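Local coordinates for protein LacI family transcription regulator (Bifidobacterium animalis subsp. lactis, PDB 4O5A) that probably regulates transcription as a LacI-family DNA-binding protein, with a periplasmic-binding-protein-like domain that would sense a small effector, at residues I145-L159 and S163-D175. Sequence-based numbering, arbitrary orientation.
Sequences IELMKNNPQMPCLAL and SLTSGLPTLMSDD
With CG of Leu-168 turned opposite its own carbonyl carbon (chi1 -69°) and Ile-145 CG1 likewise (chi1 -54°), the two side chains meet under helix 143-149, Ile-145 CD1 lying 3.6 Å from Leu-168 CD1. The two methyls of Leu-168 divide the work: CD1 also presses on Met-148 CB, while CD2 reaches Cys-156 SG at 4.1 Å, so one leucine packs against both helix and strand. The other branch of Ile-145, CG2, rests against Thr-165 O and Ser-166 CB in the type I' turn 165-168. Replacing Ile-145 with an alanine removes both branches and is likely to leave a gap beside Leu-168 CD1, with the turn less firmly packed against the helix. At the exposed margin Lys-149 bends so that NZ donates to Ser-166 OG at 3.0 Å. Strands 156-160 and 170-172 run parallel as neighbours in the sheet of one lobe of the periplasmic-binding-protein-like fold: Ala-158 N gives a nearly straight bond to Pro-169 O (2.9 Å, 172°), and Leu-171 N bonds to Ala-158 O at 2.9 Å. On one face Ala-158 CB touches Thr-165 CG2; on the other Leu-159 and Leu-171 lie side by side, Leu-171 also meeting Leu-310. Thr-170 OG1 donates to Leu-168 O from above the carbonyl plane. Apolar packing thus joins helix 143-149 to one face of that sheet, backbone bonds set the strand register, and one polar link sits at the surface.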
loop_
_atom_site.group_PDB
_atom_site.type_symbol
_atom_site.label_atom_id
_atom_site.label_comp_id
_atom_site.label_asym_id
_atom_site.label_seq_id
_atom_site.Cartn_x
_atom_site.Cartn_y
_atom_site.Cartn_z
ATOM N N ILE A 145 -12.301 -23.621 -3.926
ATOM C CA ILE A 145 -13.455 -23.823 -4.795
ATOM C C ILE A 145 -14.238 -25.044 -4.328
ATOM O O ILE A 145 -15.453 -24.982 -4.157
ATOM C CB ILE A 145 -13.048 -23.998 -6.275
ATOM C CG1 ILE A 145 -12.180 -22.827 -6.739
ATOM C CG2 ILE A 145 -14.281 -24.148 -7.163
ATOM C CD1 ILE A 145 -12.832 -21.468 -6.558
ATOM N N GLU A 146 -13.528 -26.146 -4.102
ATOM C CA GLU A 146 -14.149 -27.380 -3.634
ATOM C C GLU A 146 -14.824 -27.194 -2.278
ATOM O O GLU A 146 -15.898 -27.742 -2.033
ATOM C CB GLU A 146 -13.123 -28.516 -3.562
ATOM N N LEU A 147 -14.186 -26.422 -1.400
ATOM C CA LEU A 147 -14.747 -26.118 -0.087
ATOM C C LEU A 147 -16.079 -25.386 -0.229
ATOM O O LEU A 147 -17.067 -25.753 0.410
ATOM C CB LEU A 147 -13.759 -25.285 0.745
ATOM C CG LEU A 147 -14.217 -24.790 2.121
ATOM C CD1 LEU A 147 -14.576 -25.957 3.026
ATOM C CD2 LEU A 147 -13.153 -23.923 2.783
HETATM N N MSE A 148 -16.108 -24.362 -1.078
HETATM C CA MSE A 148 -17.324 -23.575 -1.258
HETATM C C MSE A 148 -18.431 -24.398 -1.904
HETATM O O MSE A 148 -19.599 -24.276 -1.533
HETATM C CB MSE A 148 -17.066 -22.311 -2.092
HETATM C CG MSE A 148 -16.107 -21.301 -1.492
HETATM SE SE MSE A 148 -16.177 -21.152 0.447
HETATM C CE MSE A 148 -18.047 -20.706 0.707
ATOM N N LYS A 149 -18.069 -25.233 -2.872
ATOM C CA LYS A 149 -19.066 -26.011 -3.595
ATOM C C LYS A 149 -19.712 -27.051 -2.686
ATOM O O LYS A 149 -20.891 -27.374 -2.838
ATOM C CB LYS A 149 -18.452 -26.660 -4.840
ATOM C CG LYS A 149 -18.011 -25.646 -5.890
ATOM C CD LYS A 149 -18.448 -26.046 -7.294
ATOM C CE LYS A 149 -17.388 -26.854 -8.024
ATOM N NZ LYS A 149 -17.814 -27.177 -9.422
ATOM N N ASN A 150 -18.936 -27.561 -1.733
ATOM C CA ASN A 150 -19.446 -28.511 -0.751
ATOM C C ASN A 150 -20.201 -27.808 0.379
ATOM O O ASN A 150 -20.798 -28.457 1.235
ATOM C CB ASN A 150 -18.307 -29.373 -0.191
ATOM C CG ASN A 150 -17.585 -30.167 -1.271
ATOM O OD1 ASN A 150 -18.046 -30.259 -2.410
ATOM N ND2 ASN A 150 -16.447 -30.751 -0.910
ATOM N N ASN A 151 -20.169 -26.477 0.367
ATOM C CA ASN A 151 -20.894 -25.665 1.343
ATOM C C ASN A 151 -21.689 -24.530 0.689
ATOM O O ASN A 151 -21.341 -23.361 0.846
ATOM C CB ASN A 151 -19.926 -25.084 2.388
ATOM C CG ASN A 151 -19.398 -26.140 3.343
ATOM O OD1 ASN A 151 -20.058 -26.498 4.322
ATOM N ND2 ASN A 151 -18.206 -26.649 3.059
ATOM N N PRO A 152 -22.768 -24.865 -0.045
ATOM C CA PRO A 152 -23.486 -23.807 -0.768
ATOM C C PRO A 152 -24.388 -22.971 0.134
ATOM O O PRO A 152 -24.921 -21.967 -0.331
ATOM C CB PRO A 152 -24.317 -24.582 -1.791
ATOM C CG PRO A 152 -24.571 -25.899 -1.138
ATOM C CD PRO A 152 -23.354 -26.196 -0.286
ATOM N N GLN A 153 -24.552 -23.368 1.394
ATOM C CA GLN A 153 -25.315 -22.555 2.343
ATOM C C GLN A 153 -24.536 -21.311 2.793
ATOM O O GLN A 153 -25.077 -20.458 3.498
ATOM C CB GLN A 153 -25.742 -23.380 3.562
ATOM C CG GLN A 153 -24.630 -23.647 4.570
ATOM C CD GLN A 153 -23.631 -24.685 4.091
ATOM O OE1 GLN A 153 -23.807 -25.299 3.037
ATOM N NE2 GLN A 153 -22.575 -24.889 4.870
HETATM N N MSE A 154 -23.268 -21.218 2.400
HETATM C CA MSE A 154 -22.455 -20.039 2.699
HETATM C C MSE A 154 -22.177 -19.251 1.425
HETATM O O MSE A 154 -21.435 -19.719 0.555
HETATM C CB MSE A 154 -21.132 -20.431 3.375
HETATM C CG MSE A 154 -20.109 -19.300 3.462
HETATM SE SE MSE A 154 -20.606 -17.823 4.655
HETATM C CE MSE A 154 -20.151 -18.698 6.347
ATOM N N PRO A 155 -22.783 -18.057 1.304
ATOM C CA PRO A 155 -22.535 -17.205 0.138
ATOM C C PRO A 155 -21.059 -16.890 -0.026
ATOM O O PRO A 155 -20.361 -16.628 0.954
ATOM C CB PRO A 155 -23.301 -15.923 0.476
ATOM C CG PRO A 155 -24.456 -16.414 1.326
ATOM C CD PRO A 155 -23.848 -17.516 2.170
ATOM N N CYS A 156 -20.578 -16.924 -1.264
ATOM C CA CYS A 156 -19.229 -16.454 -1.535
ATOM C C CYS A 156 -19.143 -15.790 -2.897
ATOM O O CYS A 156 -20.012 -15.980 -3.759
ATOM C CB CYS A 156 -18.213 -17.594 -1.445
ATOM S SG CYS A 156 -18.427 -18.836 -2.727
ATOM N N LEU A 157 -18.080 -15.019 -3.073
ATOM C CA LEU A 157 -17.796 -14.346 -4.327
ATOM C C LEU A 157 -16.300 -14.396 -4.565
ATOM O O LEU A 157 -15.505 -14.103 -3.662
ATOM C CB LEU A 157 -18.244 -12.890 -4.262
ATOM C CG LEU A 157 -17.918 -12.037 -5.485
ATOM C CD1 LEU A 157 -18.894 -12.331 -6.606
ATOM C CD2 LEU A 157 -17.939 -10.564 -5.117
ATOM N N ALA A 158 -15.917 -14.773 -5.779
ATOM C CA ALA A 158 -14.508 -14.802 -6.144
ATOM C C ALA A 158 -14.154 -13.628 -7.053
ATOM O O ALA A 158 -14.944 -13.232 -7.911
ATOM C CB ALA A 158 -14.165 -16.120 -6.810
ATOM N N LEU A 159 -12.963 -13.067 -6.857
ATOM C CA LEU A 159 -12.451 -12.063 -7.785
ATOM C C LEU A 159 -11.354 -12.707 -8.617
ATOM O O LEU A 159 -10.209 -12.834 -8.169
ATOM C CB LEU A 159 -11.916 -10.835 -7.041
ATOM C CG LEU A 159 -12.915 -9.708 -6.754
ATOM C CD1 LEU A 159 -14.163 -10.213 -6.030
ATOM C CD2 LEU A 159 -12.250 -8.590 -5.961
ATOM N N SER A 163 -12.517 -18.549 -15.718
ATOM C CA SER A 163 -11.972 -19.877 -15.972
ATOM C C SER A 163 -11.458 -20.587 -14.713
ATOM O O SER A 163 -11.254 -21.799 -14.730
ATOM C CB SER A 163 -10.868 -19.801 -17.031
ATOM O OG SER A 163 -9.879 -18.852 -16.667
ATOM N N LEU A 164 -11.258 -19.840 -13.628
ATOM C CA LEU A 164 -10.664 -20.392 -12.409
ATOM C C LEU A 164 -11.665 -20.623 -11.277
ATOM O O LEU A 164 -11.284 -21.087 -10.201
ATOM C CB LEU A 164 -9.574 -19.457 -11.876
ATOM C CG LEU A 164 -8.464 -18.931 -12.788
ATOM C CD1 LEU A 164 -7.612 -17.929 -12.016
ATOM C CD2 LEU A 164 -7.599 -20.052 -13.329
ATOM N N THR A 165 -12.933 -20.289 -11.500
ATOM C CA THR A 165 -13.886 -20.245 -10.388
ATOM C C THR A 165 -14.939 -21.350 -10.415
ATOM O O THR A 165 -15.648 -21.557 -9.426
ATOM C CB THR A 165 -14.576 -18.876 -10.290
ATOM O OG1 THR A 165 -15.225 -18.575 -11.532
ATOM C CG2 THR A 165 -13.556 -17.798 -9.981
ATOM N N SER A 166 -15.041 -22.028 -11.552
ATOM C CA SER A 166 -15.884 -23.212 -11.704
ATOM C C SER A 166 -17.321 -23.036 -11.216
ATOM O O SER A 166 -17.796 -23.800 -10.375
ATOM C CB SER A 166 -15.238 -24.421 -11.019
ATOM O OG SER A 166 -16.043 -25.577 -11.165
ATOM N N GLY A 167 -18.008 -22.029 -11.745
ATOM C CA GLY A 167 -19.424 -21.863 -11.474
ATOM C C GLY A 167 -19.768 -20.997 -10.278
ATOM O O GLY A 167 -20.924 -20.596 -10.138
ATOM N N LEU A 168 -18.788 -20.713 -9.413
ATOM C CA LEU A 168 -19.011 -19.841 -8.266
ATOM C C LEU A 168 -19.254 -18.409 -8.732
ATOM O O LEU A 168 -18.736 -18.000 -9.773
ATOM C CB LEU A 168 -17.801 -19.860 -7.322
ATOM C CG LEU A 168 -17.540 -21.159 -6.556
ATOM C CD1 LEU A 168 -16.338 -21.032 -5.645
ATOM C CD2 LEU A 168 -18.770 -21.536 -5.755
ATOM N N PRO A 169 -20.055 -17.643 -7.971
ATOM C CA PRO A 169 -20.272 -16.237 -8.328
ATOM C C PRO A 169 -18.944 -15.511 -8.465
ATOM O O PRO A 169 -18.125 -15.555 -7.543
ATOM C CB PRO A 169 -21.034 -15.692 -7.118
ATOM C CG PRO A 169 -21.821 -16.879 -6.626
ATOM C CD PRO A 169 -20.891 -18.065 -6.832
ATOM N N THR A 170 -18.725 -14.864 -9.604
ATOM C CA THR A 170 -17.422 -14.269 -9.871
ATOM C C THR A 170 -17.545 -12.826 -10.326
ATOM O O THR A 170 -18.388 -12.501 -11.172
ATOM C CB THR A 170 -16.696 -15.073 -10.967
ATOM O OG1 THR A 170 -16.709 -16.467 -10.629
ATOM C CG2 THR A 170 -15.255 -14.598 -11.146
ATOM N N LEU A 171 -16.698 -11.963 -9.770
ATOM C CA LEU A 171 -16.487 -10.638 -10.340
ATOM C C LEU A 171 -15.270 -10.786 -11.256
ATOM O O LEU A 171 -14.145 -10.973 -10.778
ATOM C CB LEU A 171 -16.243 -9.612 -9.227
ATOM C CG LEU A 171 -16.012 -8.157 -9.629
ATOM C CD1 LEU A 171 -17.146 -7.634 -10.502
ATOM C CD2 LEU A 171 -15.819 -7.294 -8.381
HETATM N N MSE A 172 -15.505 -10.735 -12.567
HETATM C CA MSE A 172 -14.537 -11.208 -13.556
HETATM C C MSE A 172 -13.549 -10.147 -14.018
HETATM O O MSE A 172 -13.944 -9.084 -14.496
HETATM C CB MSE A 172 -15.269 -11.734 -14.790
HETATM C CG MSE A 172 -16.326 -12.777 -14.494
HETATM SE SE MSE A 172 -17.297 -13.320 -16.087
HETATM C CE MSE A 172 -18.140 -11.619 -16.540
ATOM N N SER A 173 -12.262 -10.455 -13.906
ATOM C CA SER A 173 -11.223 -9.618 -14.492
ATOM C C SER A 173 -11.062 -9.989 -15.956
ATOM O O SER A 173 -11.532 -11.044 -16.393
ATOM C CB SER A 173 -9.897 -9.838 -13.766
ATOM O OG SER A 173 -9.453 -11.170 -13.946
ATOM N N ASP A 174 -10.411 -9.135 -16.741
ATOM C CA ASP A 174 -10.168 -9.489 -18.126
ATOM C C ASP A 174 -8.727 -9.200 -18.498
ATOM O O ASP A 174 -8.442 -8.249 -19.224
ATOM C CB ASP A 174 -11.128 -8.756 -19.073
ATOM C CG ASP A 174 -11.254 -9.436 -20.433
ATOM O OD1 ASP A 174 -10.352 -10.212 -20.841
ATOM O OD2 ASP A 174 -12.268 -9.180 -21.120
ATOM N N ASP A 175 -7.822 -10.035 -18.013
ATOM C CA ASP A 175 -6.408 -9.838 -18.320
ATOM C C ASP A 175 -6.092 -9.949 -19.816
ATOM O O ASP A 175 -5.186 -9.282 -20.297
ATOM C CB ASP A 175 -5.525 -10.801 -17.523
ATOM C CG ASP A 175 -5.406 -10.406 -16.055
ATOM O OD1 ASP A 175 -5.779 -9.265 -15.709
ATOM O OD2 ASP A 175 -4.939 -11.239 -15.249
#